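PDB 2ZHZ: ATP:cob(I)alamin adenosyltransferase, putative from Burkholderia thailandensis, which probably catalyses the ATP-dependent adenosylation of cobalamin, giving adenosylcobalamin and triphosphate, and works as a homotrimer. Local coordinates for residues B[33-38]-B[133-138]; B[87-92]-B[149-154]; B[94-99]-B[156-161]. All coordinates share one frame; numbering follows the deposited sequence.

Overall arrangement
The three contacts tie together a helix bundle whose trimer binds ATP between subunits. Contacts 2 and 3 are successive steps along one helix pair, 86-101 with 147-169, with centres about 10 Å apart and Leu-92 meeting Leu-158 where they join. Contact 1, between helices 31-50 and 116-141, has its centre about 16 Å from that of contact 2 and touches it through Ile-135 and Val-152; from contact 3 it is about 23 Å, centre to centre. ATP of chain H connects contacts 1 and 2: Arg-133 takes its adenine and Asn-153 lies by its phosphates. Asp-157 of contact 3 has its side chain about 6 Å from a bound ATP.

Contact 1. Residues B[33-38]-B[133-138]; sequences IAAIGD and RSIVAL. With ATP (adenosine-5'-triphosphate), chain H; ATP (adenosine-5'-triphosphate), chain G.
Ala-35 and Ser-134 bury most of the surface where the nearly antiparallel helices 31-50 and 116-141 meet, their segment axes 8.4 Å apart at an angle of 157°. The methyl CB of Ala-35 lies 3.8 Å from the backbone O of Ser-134, and its small size allows a CA-CA separation of 5.0 Å between Ala-35 and Ser-134. The same methyl also touches Ile-135 CG1 and Leu-138 CD2, which gives the contact an apolar flank that Leu-76 of helix 56-77 extends.

On the polar flank, Ser-134 OG stands 2.8 Å from Asp-38 OD2. With chi1 at 56° the hydroxyl is tucked between its own backbone N and carbonyl carbon, where the O of Ala-131 is also near. The Asp-38 carboxylate is further held by a salt bridge from OD1 to Arg-130 NH1.

The outer sides of the two helices serve different nucleotides. Arg-133, bent at chi3, sends NH1 to adenine N1 of the chain H ATP, a 2.8 Å hydrogen bond with a 148° angle at the hydrogen. Ile-33 instead rests CG2 3.5 Å from adenine C2 of the chain G ATP, which is also hydrogen-bonded by Arg-133 NH1 of the third subunit.

In the chain H ATP, adenine N1 thus accepts from a cationic donor, while C2 of the chain G ATP lies by both Ile-33 CG2 and the Ile-33 carbonyl O; the helix pair joins two intersubunit ATP sites through a junction that is part apolar, part carboxylate.

Contact 2. Residues B[87-92]-B[149-154]; sequences AHLARL and RRYVNR. With ATP (adenosine-5'-triphosphate), chain H.
Leu-92 puts its CD1 methyl over the face of the Tyr-151 ring, 3.5 Å from the centroid and 16° off the ring normal, a CH-pi contact in which the two side chains cross at about a right angle. The methyl is also 3.3 Å from Tyr-151 O, so it fills the corner between ring and backbone. One turn earlier Leu-89 divides its branches: CD2 presses on the helix backbone, 3.4 Å from Tyr-151 CA, while CD1 sits 3.6 Å above the plane of the Arg-150 guanidinium, offset toward its rim. His-88 adds CB against the Tyr-151 ring, and Leu-92 CD1 closes on Arg-154 CB at 3.7 Å.

Behind this shell lie the polar groups that hold the flat surfaces in place. Tyr-151, with CG anti to its backbone N (chi1 -177°), passes its ring beside helix 86-101, and its OH is hydrogen-bonded to Asp-68 OD2 of helix 56-77. The Arg-150 guanidinium is gripped by Ser-6 OG and Ile-8 O of the second subunit. Arg-154 is extended from CG to NE and turns at chi4, so that NH1 gives Arg-150 O a 2.9 Å hydrogen bond from the carbonyl face opposite Arg-154 N; NE and NH2 make salt bridges to Asp-93 and to Asp-14 of the second subunit. Asn-153, a magnesium ligand seen in this protein, instead faces the chain H ATP phosphates.

Parallel helices therefore meet through leucine methyls laid on an aromatic face and a guanidinium face, and hydroxyl, carbonyl and carboxylate partners probably keep the buried arginines well compensated.

Contact 3. Residues B[94-99]-B[156-161]; sequences GWLAHY and SDLLFV
Leu-96 wedges its CD2 methyl against helix 147-169, 3.5 Å from Leu-158 CA and 3.6 Å from Asp-157 CG, and this is the dense part of the contact. Val-161 CG2 adds a third neighbour, 3.8 Å from Leu-96 CD2, while its other branch, CG1, comes 3.5 Å from Tyr-99 CB. One methyl thus meets backbone, carboxylate and valine together. The segment axes are inclined at 25° and approach to 9.6 Å.

On the flank covered by helix 56-77, Leu-158 turns its CG away from its own N (chi1 179°) and brings both methyls to Trp-95 CB; its CD2 is 3.8 Å from CE3 of the indole, approaching it obliquely. Only the Tyr-99 ring sits more loosely, CD2 standing 4.3 Å from Leu-158 CD1, and its hydroxyl is bonded to Asp-57. The outward side carries the partly exposed Trp-95 and the exposed His-98, which lays CD2 over the centre of the Tyr-99 ring.

Asp-157 borders the dense side, its carboxylate lying against Leu-96 while OD1 forms a salt bridge with Arg-11 of the second subunit. Asp-157 has been seen to bind magnesium in this protein, although no metal is bound to it here. Its side chain lies about 6 Å from both a bound ATP and a magnesium ion, which, with Leu-96 and Arg-11 beside it, is consistent with a carboxylate held near the intersubunit site.

Contact 1. Residues B[33-38]-B[133-138]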
loop_
_atom_site.group_PDB
_atom_site.type_symbol
_atom_site.label_atom_id
_atom_site.label_comp_id
_atom_site.label_asym_id
_atom_site.label_seq_id
_atom_site.Cartn_x
_atom_site.Cartn_y
_atom_site.Cartn_z
ATOM N N ILE B 33 15.838 -5.308 -2.038
ATOM C CA ILE B 33 15.202 -4.936 -0.782
ATOM C C ILE B 33 13.806 -4.379 -1.055
ATOM O O ILE B 33 12.886 -4.580 -0.266
ATOM C CB ILE B 33 16.052 -3.887 -0.017
ATOM C CG1 ILE B 33 17.434 -4.478 0.289
ATOM C CG2 ILE B 33 15.365 -3.490 1.279
ATOM C CD1 ILE B 33 17.387 -5.797 1.053
ATOM N N ALA B 34 13.655 -3.684 -2.175
ATOM C CA ALA B 34 12.362 -3.129 -2.554
ATOM C C ALA B 34 11.366 -4.255 -2.843
ATOM O O ALA B 34 10.207 -4.189 -2.430
ATOM C CB ALA B 34 12.512 -2.238 -3.784
ATOM N N ALA B 35 11.811 -5.287 -3.558
ATOM C CA ALA B 35 10.926 -6.404 -3.877
ATOM C C ALA B 35 10.527 -7.130 -2.591
ATOM O O ALA B 35 9.358 -7.460 -2.394
ATOM C CB ALA B 35 11.618 -7.366 -4.843
ATOM N N ILE B 36 11.495 -7.375 -1.714
ATOM C CA ILE B 36 11.200 -8.034 -0.444
ATOM C C ILE B 36 10.155 -7.204 0.298
ATOM O O ILE B 36 9.225 -7.746 0.897
ATOM C CB ILE B 36 12.457 -8.142 0.444
ATOM C CG1 ILE B 36 13.431 -9.163 -0.148
ATOM C CG2 ILE B 36 12.062 -8.525 1.867
ATOM C CD1 ILE B 36 14.831 -9.084 0.435
ATOM N N GLY B 37 10.313 -5.884 0.245
ATOM C CA GLY B 37 9.384 -4.998 0.928
ATOM C C GLY B 37 7.962 -5.064 0.401
ATOM O O GLY B 37 7.008 -5.134 1.181
ATOM N N ASP B 38 7.814 -5.033 -0.919
ATOM C CA ASP B 38 6.491 -5.092 -1.528
ATOM C C ASP B 38 5.802 -6.420 -1.234
ATOM O O ASP B 38 4.587 -6.466 -1.072
ATOM C CB ASP B 38 6.572 -4.881 -3.037
ATOM C CG ASP B 38 6.844 -3.436 -3.417
ATOM O OD1 ASP B 38 6.563 -2.532 -2.598
ATOM O OD2 ASP B 38 7.328 -3.208 -4.546
ATOM N N ARG B 133 5.762 -6.132 -10.208
ATOM C CA ARG B 133 6.604 -5.191 -10.943
ATOM C C ARG B 133 7.995 -5.069 -10.323
ATOM O O ARG B 133 8.992 -5.039 -11.040
ATOM C CB ARG B 133 5.930 -3.813 -11.028
ATOM C CG ARG B 133 4.589 -3.843 -11.763
ATOM C CD ARG B 133 4.101 -2.442 -12.133
ATOM N NE ARG B 133 3.855 -1.588 -10.972
ATOM C CZ ARG B 133 2.755 -1.616 -10.223
ATOM N NH1 ARG B 133 1.770 -2.460 -10.495
ATOM N NH2 ARG B 133 2.635 -0.777 -9.201
ATOM N N SER B 134 8.074 -5.016 -8.995
ATOM C CA SER B 134 9.373 -4.902 -8.338
ATOM C C SER B 134 10.177 -6.202 -8.429
ATOM O O SER B 134 11.407 -6.178 -8.447
ATOM C CB SER B 134 9.202 -4.459 -6.874
ATOM O OG SER B 134 8.355 -5.323 -6.145
ATOM N N ILE B 135 9.486 -7.335 -8.502
ATOM C CA ILE B 135 10.161 -8.622 -8.634
ATOM C C ILE B 135 10.709 -8.723 -10.063
ATOM O O ILE B 135 11.811 -9.224 -10.282
ATOM C CB ILE B 135 9.187 -9.788 -8.347
ATOM C CG1 ILE B 135 8.905 -9.852 -6.843
ATOM C CG2 ILE B 135 9.774 -11.112 -8.853
ATOM C CD1 ILE B 135 7.781 -10.801 -6.462
ATOM N N VAL B 136 9.938 -8.237 -11.032
ATOM C CA VAL B 136 10.369 -8.253 -12.426
ATOM C C VAL B 136 11.573 -7.325 -12.602
ATOM O O VAL B 136 12.497 -7.617 -13.364
ATOM C CB VAL B 136 9.228 -7.799 -13.367
ATOM C CG1 VAL B 136 9.766 -7.545 -14.770
ATOM C CG2 VAL B 136 8.146 -8.862 -13.408
ATOM N N ALA B 137 11.556 -6.203 -11.887
ATOM C CA ALA B 137 12.646 -5.234 -11.954
ATOM C C ALA B 137 13.918 -5.824 -11.352
ATOM O O ALA B 137 15.015 -5.611 -11.865
ATOM C CB ALA B 137 12.257 -3.956 -11.210
ATOM N N LEU B 138 13.769 -6.554 -10.253
ATOM C CA LEU B 138 14.911 -7.173 -9.604
ATOM C C LEU B 138 15.530 -8.217 -10.528
ATOM O O LEU B 138 16.753 -8.309 -10.642
ATOM C CB LEU B 138 14.484 -7.838 -8.295
ATOM C CG LEU B 138 15.543 -8.733 -7.639
ATOM C CD1 LEU B 138 16.778 -7.906 -7.293
ATOM C CD2 LEU B 138 14.960 -9.387 -6.398
HETATM P PG ATP H . -1.470 -13.106 -17.506
HETATM O O1G ATP H . -0.085 -13.663 -17.355
HETATM O O2G ATP H . -2.391 -14.019 -18.261
HETATM O O3G ATP H . -2.064 -12.762 -16.168
HETATM P PB ATP H . -0.571 -10.415 -17.962
HETATM O O1B ATP H . 0.108 -10.619 -16.639
HETATM O O2B ATP H . 0.278 -9.978 -19.131
HETATM O O3B ATP H . -1.393 -11.748 -18.384
HETATM P PA ATP H . -2.982 -9.353 -16.705
HETATM O O1A ATP H . -2.445 -9.721 -15.365
HETATM O O2A ATP H . -4.148 -10.118 -17.281
HETATM O O3A ATP H . -1.776 -9.332 -17.817
HETATM O "O5'" ATP H . -3.371 -7.795 -16.630
HETATM C "C5'" ATP H . -4.180 -7.193 -17.636
HETATM C "C4'" ATP H . -3.627 -5.826 -18.023
HETATM O "O4'" ATP H . -3.015 -5.137 -16.904
HETATM C "C3'" ATP H . -2.589 -5.917 -19.139
HETATM O "O3'" ATP H . -3.104 -5.326 -20.338
HETATM C "C2'" ATP H . -1.349 -5.217 -18.598
HETATM O "O2'" ATP H . -1.021 -4.101 -19.438
HETATM C "C1'" ATP H . -1.666 -4.759 -17.185
HETATM N N9 ATP H . -0.765 -5.402 -16.161
HETATM C C8 ATP H . -0.292 -6.679 -16.172
HETATM N N7 ATP H . 0.484 -6.938 -15.094
HETATM C C5 ATP H . 0.527 -5.814 -14.358
HETATM C C6 ATP H . 1.169 -5.385 -13.078
HETATM N N6 ATP H . 1.933 -6.246 -12.369
HETATM N N1 ATP H . 0.959 -4.095 -12.645
HETATM C C2 ATP H . 0.186 -3.205 -13.347
HETATM N N3 ATP H . -0.429 -3.536 -14.521
HETATM C C4 ATP H . -0.298 -4.799 -15.065
HETATM P PG ATP G . 18.066 -2.766 12.586
HETATM O O1G ATP G . 18.679 -1.422 12.271
HETATM O O2G ATP G . 18.619 -3.420 13.819
HETATM O O3G ATP G . 16.560 -2.695 12.743
HETATM P PB ATP G . 18.037 -3.566 9.744
HETATM O O1B ATP G . 17.323 -2.268 9.525
HETATM O O2B ATP G . 19.292 -3.780 8.924
HETATM O O3B ATP G . 18.406 -3.785 11.337
HETATM P PA ATP G . 15.569 -5.073 10.113
HETATM O O1A ATP G . 14.736 -3.840 9.999
HETATM O O2A ATP G . 15.774 -5.725 11.471
HETATM O O3A ATP G . 17.044 -4.826 9.431
HETATM O "O5'" ATP G . 14.900 -6.137 9.112
HETATM C "C5'" ATP G . 15.463 -7.421 8.926
HETATM C "C4'" ATP G . 15.304 -7.885 7.472
HETATM O "O4'" ATP G . 14.335 -7.106 6.733
HETATM C "C3'" ATP G . 16.624 -7.828 6.712
HETATM O "O3'" ATP G . 17.080 -9.153 6.395
HETATM C "C2'" ATP G . 16.368 -6.978 5.476
HETATM O "O2'" ATP G . 16.649 -7.723 4.278
HETATM C "C1'" ATP G . 14.907 -6.542 5.539
HETATM N N9 ATP G . 14.759 -5.039 5.547
HETATM C C8 ATP G . 15.418 -4.163 6.354
HETATM N N7 ATP G . 15.055 -2.881 6.107
HETATM C C5 ATP G . 14.143 -2.903 5.125
HETATM C C6 ATP G . 13.336 -1.887 4.369
HETATM N N6 ATP G . 13.454 -0.557 4.641
HETATM N N1 ATP G . 12.473 -2.341 3.391
HETATM C C2 ATP G . 12.338 -3.669 3.100
HETATM N N3 ATP G . 13.042 -4.645 3.750
HETATM C C4 ATP G . 13.943 -4.333 4.750
#

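Contact 2. Residues B[87-92]-B[149-154]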
loop_
_atom_site.group_PDB
_atom_site.type_symbol
_atom_site.label_atom_id
_atom_site.label_comp_id
_atom_site.label_asym_id
_atom_site.label_seq_id
_atom_site.Cartn_x
_atom_site.Cartn_y
_atom_site.Cartn_z
ATOM N N ALA B 87 4.869 -26.837 -7.169
ATOM C CA ALA B 87 3.813 -27.197 -6.234
ATOM C C ALA B 87 3.044 -25.947 -5.812
ATOM O O ALA B 87 1.816 -25.960 -5.715
ATOM C CB ALA B 87 4.414 -27.877 -5.011
ATOM N N HIS B 88 3.778 -24.870 -5.553
ATOM C CA HIS B 88 3.171 -23.608 -5.146
ATOM C C HIS B 88 2.308 -23.046 -6.272
ATOM O O HIS B 88 1.183 -22.614 -6.044
ATOM C CB HIS B 88 4.256 -22.592 -4.780
ATOM C CG HIS B 88 5.022 -22.948 -3.545
ATOM N ND1 HIS B 88 4.521 -22.751 -2.277
ATOM C CD2 HIS B 88 6.246 -23.504 -3.384
ATOM C CE1 HIS B 88 5.404 -23.168 -1.387
ATOM N NE2 HIS B 88 6.459 -23.629 -2.034
ATOM N N LEU B 89 2.845 -23.058 -7.485
ATOM C CA LEU B 89 2.126 -22.552 -8.643
ATOM C C LEU B 89 0.911 -23.420 -8.964
ATOM O O LEU B 89 -0.135 -22.913 -9.381
ATOM C CB LEU B 89 3.055 -22.504 -9.859
ATOM C CG LEU B 89 4.329 -21.672 -9.704
ATOM C CD1 LEU B 89 5.142 -21.755 -10.986
ATOM C CD2 LEU B 89 3.970 -20.224 -9.388
ATOM N N ALA B 90 1.053 -24.729 -8.777
ATOM C CA ALA B 90 -0.039 -25.653 -9.055
ATOM C C ALA B 90 -1.196 -25.398 -8.102
ATOM O O ALA B 90 -2.360 -25.437 -8.505
ATOM C CB ALA B 90 0.442 -27.097 -8.918
ATOM N N ARG B 91 -0.875 -25.131 -6.840
ATOM C CA ARG B 91 -1.915 -24.882 -5.857
ATOM C C ARG B 91 -2.702 -23.613 -6.179
ATOM O O ARG B 91 -3.921 -23.576 -6.009
ATOM C CB ARG B 91 -1.324 -24.794 -4.452
ATOM C CG ARG B 91 -2.395 -24.708 -3.388
ATOM C CD ARG B 91 -1.863 -25.061 -2.019
ATOM N NE ARG B 91 -0.844 -24.127 -1.558
ATOM C CZ ARG B 91 -0.394 -24.089 -0.311
ATOM N NH1 ARG B 91 -0.879 -24.937 0.588
ATOM N NH2 ARG B 91 0.528 -23.201 0.043
ATOM N N LEU B 92 -2.008 -22.575 -6.639
ATOM C CA LEU B 92 -2.683 -21.333 -6.999
ATOM C C LEU B 92 -3.577 -21.598 -8.205
ATOM O O LEU B 92 -4.730 -21.166 -8.239
ATOM C CB LEU B 92 -1.672 -20.238 -7.348
ATOM C CG LEU B 92 -0.784 -19.660 -6.244
ATOM C CD1 LEU B 92 0.010 -18.505 -6.826
ATOM C CD2 LEU B 92 -1.621 -19.178 -5.065
ATOM N N ARG B 149 8.061 -14.672 -9.783
ATOM C CA ARG B 149 7.345 -13.873 -10.769
ATOM C C ARG B 149 6.047 -14.579 -11.182
ATOM O O ARG B 149 4.965 -13.976 -11.227
ATOM C CB ARG B 149 8.272 -13.709 -11.974
ATOM C CG ARG B 149 7.808 -12.829 -13.083
ATOM C CD ARG B 149 8.934 -12.666 -14.100
ATOM N NE ARG B 149 9.229 -13.895 -14.839
ATOM C CZ ARG B 149 10.459 -14.337 -15.096
ATOM N NH1 ARG B 149 11.515 -13.659 -14.669
ATOM N NH2 ARG B 149 10.638 -15.445 -15.800
ATOM N N ARG B 150 6.163 -15.865 -11.488
ATOM C CA ARG B 150 5.007 -16.648 -11.907
ATOM C C ARG B 150 4.002 -16.800 -10.781
ATOM O O ARG B 150 2.794 -16.870 -11.022
ATOM C CB ARG B 150 5.453 -18.028 -12.388
ATOM C CG ARG B 150 6.437 -17.984 -13.541
ATOM C CD ARG B 150 6.804 -19.391 -13.991
ATOM N NE ARG B 150 5.703 -20.042 -14.701
ATOM C CZ ARG B 150 5.606 -21.354 -14.889
ATOM N NH1 ARG B 150 6.543 -22.166 -14.413
ATOM N NH2 ARG B 150 4.579 -21.855 -15.559
ATOM N N TYR B 151 4.499 -16.843 -9.547
ATOM C CA TYR B 151 3.629 -16.994 -8.391
ATOM C C TYR B 151 2.742 -15.766 -8.174
ATOM O O TYR B 151 1.524 -15.891 -8.053
ATOM C CB TYR B 151 4.452 -17.251 -7.127
ATOM C CG TYR B 151 3.596 -17.484 -5.904
ATOM C CD1 TYR B 151 3.234 -18.775 -5.514
ATOM C CD2 TYR B 151 3.105 -16.409 -5.163
ATOM C CE1 TYR B 151 2.400 -18.987 -4.416
ATOM C CE2 TYR B 151 2.274 -16.608 -4.072
ATOM C CZ TYR B 151 1.921 -17.895 -3.705
ATOM O OH TYR B 151 1.065 -18.080 -2.649
ATOM N N VAL B 152 3.345 -14.581 -8.117
ATOM C CA VAL B 152 2.554 -13.373 -7.905
ATOM C C VAL B 152 1.666 -13.063 -9.106
ATOM O O VAL B 152 0.634 -12.404 -8.970
ATOM C CB VAL B 152 3.449 -12.150 -7.573
ATOM C CG1 VAL B 152 4.066 -12.330 -6.193
ATOM C CG2 VAL B 152 4.530 -11.982 -8.622
ATOM N N ASN B 153 2.061 -13.542 -10.282
ATOM C CA ASN B 153 1.266 -13.328 -11.488
ATOM C C ASN B 153 -0.083 -14.022 -11.261
ATOM O O ASN B 153 -1.149 -13.450 -11.499
ATOM C CB ASN B 153 1.969 -13.944 -12.705
ATOM C CG ASN B 153 1.344 -13.516 -14.020
ATOM O OD1 ASN B 153 1.512 -14.167 -15.055
ATOM N ND2 ASN B 153 0.632 -12.411 -13.988
ATOM N N ARG B 154 -0.019 -15.257 -10.780
ATOM C CA ARG B 154 -1.217 -16.037 -10.508
ATOM C C ARG B 154 -1.984 -15.515 -9.301
ATOM O O ARG B 154 -3.211 -15.514 -9.298
ATOM C CB ARG B 154 -0.838 -17.505 -10.290
ATOM C CG ARG B 154 -0.413 -18.197 -11.567
ATOM C CD ARG B 154 0.219 -19.564 -11.323
ATOM N NE ARG B 154 0.521 -20.195 -12.602
ATOM C CZ ARG B 154 1.366 -19.696 -13.497
ATOM N NH1 ARG B 154 2.011 -18.564 -13.248
ATOM N NH2 ARG B 154 1.538 -20.303 -14.663
HETATM P PG ATP H . -1.470 -13.106 -17.506
HETATM O O1G ATP H . -0.085 -13.663 -17.355
HETATM O O2G ATP H . -2.391 -14.019 -18.261
HETATM O O3G ATP H . -2.064 -12.762 -16.168
HETATM P PB ATP H . -0.571 -10.415 -17.962
HETATM O O1B ATP H . 0.108 -10.619 -16.639
HETATM O O2B ATP H . 0.278 -9.978 -19.131
HETATM O O3B ATP H . -1.393 -11.748 -18.384
HETATM P PA ATP H . -2.982 -9.353 -16.705
HETATM O O1A ATP H . -2.445 -9.721 -15.365
HETATM O O2A ATP H . -4.148 -10.118 -17.281
HETATM O O3A ATP H . -1.776 -9.332 -17.817
HETATM O "O5'" ATP H . -3.371 -7.795 -16.630
HETATM C "C5'" ATP H . -4.180 -7.193 -17.636
HETATM C "C4'" ATP H . -3.627 -5.826 -18.023
HETATM O "O4'" ATP H . -3.015 -5.137 -16.904
HETATM C "C3'" ATP H . -2.589 -5.917 -19.139
HETATM O "O3'" ATP H . -3.104 -5.326 -20.338
HETATM C "C2'" ATP H . -1.349 -5.217 -18.598
HETATM O "O2'" ATP H . -1.021 -4.101 -19.438
HETATM C "C1'" ATP H . -1.666 -4.759 -17.185
HETATM N N9 ATP H . -0.765 -5.402 -16.161
HETATM C C8 ATP H . -0.292 -6.679 -16.172
HETATM N N7 ATP H . 0.484 -6.938 -15.094
HETATM C C5 ATP H . 0.527 -5.814 -14.358
HETATM C C6 ATP H . 1.169 -5.385 -13.078
HETATM N N6 ATP H . 1.933 -6.246 -12.369
HETATM N N1 ATP H . 0.959 -4.095 -12.645
HETATM C C2 ATP H . 0.186 -3.205 -13.347
HETATM N N3 ATP H . -0.429 -3.536 -14.521
HETATM C C4 ATP H . -0.298 -4.799 -15.065
#

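Contact 3. Residues B[94-99]-B[156-161]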
loop_
_atom_site.group_PDB
_atom_site.type_symbol
_atom_site.label_atom_id
_atom_site.label_comp_id
_atom_site.label_asym_id
_atom_site.label_seq_id
_atom_site.Cartn_x
_atom_site.Cartn_y
_atom_site.Cartn_z
ATOM N N GLY B 94 -4.903 -24.280 -8.994
ATOM C CA GLY B 94 -6.009 -25.109 -8.548
ATOM C C GLY B 94 -7.098 -24.278 -7.901
ATOM O O GLY B 94 -8.282 -24.476 -8.172
ATOM N N TRP B 95 -6.704 -23.351 -7.032
ATOM C CA TRP B 95 -7.673 -22.488 -6.377
ATOM C C TRP B 95 -8.382 -21.642 -7.425
ATOM O O TRP B 95 -9.578 -21.377 -7.317
ATOM C CB TRP B 95 -6.989 -21.586 -5.345
ATOM C CG TRP B 95 -6.638 -22.288 -4.067
ATOM C CD1 TRP B 95 -7.388 -23.226 -3.415
ATOM C CD2 TRP B 95 -5.488 -22.053 -3.244
ATOM N NE1 TRP B 95 -6.780 -23.587 -2.238
ATOM C CE2 TRP B 95 -5.612 -22.883 -2.107
ATOM C CE3 TRP B 95 -4.368 -21.221 -3.355
ATOM C CZ2 TRP B 95 -4.655 -22.906 -1.085
ATOM C CZ3 TRP B 95 -3.416 -21.242 -2.339
ATOM C CH2 TRP B 95 -3.567 -22.080 -1.218
ATOM N N LEU B 96 -7.640 -21.221 -8.444
ATOM C CA LEU B 96 -8.217 -20.424 -9.518
ATOM C C LEU B 96 -9.318 -21.212 -10.220
ATOM O O LEU B 96 -10.420 -20.706 -10.418
ATOM C CB LEU B 96 -7.142 -20.033 -10.537
ATOM C CG LEU B 96 -6.331 -18.778 -10.209
ATOM C CD1 LEU B 96 -5.123 -18.683 -11.122
ATOM C CD2 LEU B 96 -7.222 -17.548 -10.368
ATOM N N ALA B 97 -9.013 -22.452 -10.599
ATOM C CA ALA B 97 -9.996 -23.290 -11.278
ATOM C C ALA B 97 -11.169 -23.567 -10.344
ATOM O O ALA B 97 -12.331 -23.523 -10.754
ATOM C CB ALA B 97 -9.348 -24.606 -11.724
ATOM N N HIS B 98 -10.856 -23.839 -9.082
ATOM C CA HIS B 98 -11.872 -24.128 -8.078
ATOM C C HIS B 98 -12.904 -23.007 -7.937
ATOM O O HIS B 98 -14.108 -23.244 -8.022
ATOM C CB HIS B 98 -11.210 -24.375 -6.719
ATOM C CG HIS B 98 -12.184 -24.569 -5.600
ATOM N ND1 HIS B 98 -12.831 -25.766 -5.375
ATOM C CD2 HIS B 98 -12.652 -23.708 -4.666
ATOM C CE1 HIS B 98 -13.656 -25.633 -4.352
ATOM N NE2 HIS B 98 -13.567 -24.394 -3.903
ATOM N N TYR B 99 -12.434 -21.783 -7.720
ATOM C CA TYR B 99 -13.344 -20.658 -7.542
ATOM C C TYR B 99 -13.986 -20.134 -8.827
ATOM O O TYR B 99 -15.164 -19.773 -8.830
ATOM C CB TYR B 99 -12.626 -19.541 -6.778
ATOM C CG TYR B 99 -12.352 -19.928 -5.340
ATOM C CD1 TYR B 99 -13.396 -20.033 -4.420
ATOM C CD2 TYR B 99 -11.065 -20.260 -4.914
ATOM C CE1 TYR B 99 -13.169 -20.460 -3.111
ATOM C CE2 TYR B 99 -10.827 -20.696 -3.603
ATOM C CZ TYR B 99 -11.886 -20.794 -2.711
ATOM O OH TYR B 99 -11.671 -21.236 -1.422
ATOM N N SER B 156 -2.411 -12.412 -8.152
ATOM C CA SER B 156 -3.266 -11.248 -8.384
ATOM C C SER B 156 -4.549 -11.706 -9.073
ATOM O O SER B 156 -5.627 -11.171 -8.821
ATOM C CB SER B 156 -2.551 -10.172 -9.220
ATOM O OG SER B 156 -2.289 -10.591 -10.543
ATOM N N ASP B 157 -4.427 -12.712 -9.931
ATOM C CA ASP B 157 -5.580 -13.269 -10.635
ATOM C C ASP B 157 -6.505 -13.889 -9.584
ATOM O O ASP B 157 -7.708 -13.627 -9.573
ATOM C CB ASP B 157 -5.104 -14.333 -11.634
ATOM C CG ASP B 157 -6.210 -14.832 -12.561
ATOM O OD1 ASP B 157 -5.905 -15.700 -13.405
ATOM O OD2 ASP B 157 -7.370 -14.374 -12.460
ATOM N N LEU B 158 -5.938 -14.695 -8.686
ATOM C CA LEU B 158 -6.728 -15.345 -7.640
ATOM C C LEU B 158 -7.370 -14.336 -6.687
ATOM O O LEU B 158 -8.485 -14.547 -6.205
ATOM C CB LEU B 158 -5.858 -16.325 -6.839
ATOM C CG LEU B 158 -6.569 -17.057 -5.696
ATOM C CD1 LEU B 158 -7.778 -17.812 -6.247
ATOM C CD2 LEU B 158 -5.602 -18.023 -5.019
ATOM N N LEU B 159 -6.668 -13.244 -6.404
ATOM C CA LEU B 159 -7.218 -12.225 -5.518
ATOM C C LEU B 159 -8.426 -11.562 -6.187
ATOM O O LEU B 159 -9.406 -11.212 -5.522
ATOM C CB LEU B 159 -6.131 -11.203 -5.160
ATOM C CG LEU B 159 -5.125 -11.772 -4.146
ATOM C CD1 LEU B 159 -3.910 -10.868 -4.026
ATOM C CD2 LEU B 159 -5.821 -11.940 -2.788
ATOM N N PHE B 160 -8.358 -11.402 -7.505
ATOM C CA PHE B 160 -9.466 -10.828 -8.262
ATOM C C PHE B 160 -10.650 -11.794 -8.140
ATOM O O PHE B 160 -11.777 -11.393 -7.857
ATOM C CB PHE B 160 -9.079 -10.692 -9.735
ATOM C CG PHE B 160 -10.187 -10.184 -10.616
ATOM C CD1 PHE B 160 -10.450 -8.821 -10.718
ATOM C CD2 PHE B 160 -10.960 -11.073 -11.363
ATOM C CE1 PHE B 160 -11.466 -8.345 -11.554
ATOM C CE2 PHE B 160 -11.976 -10.615 -12.200
ATOM C CZ PHE B 160 -12.230 -9.245 -12.298
ATOM N N VAL B 161 -10.374 -13.075 -8.352
ATOM C CA VAL B 161 -11.406 -14.104 -8.277
ATOM C C VAL B 161 -12.012 -14.202 -6.884
ATOM O O VAL B 161 -13.226 -14.325 -6.738
ATOM C CB VAL B 161 -10.840 -15.476 -8.695
ATOM C CG1 VAL B 161 -11.904 -16.562 -8.531
ATOM C CG2 VAL B 161 -10.382 -15.412 -10.139
#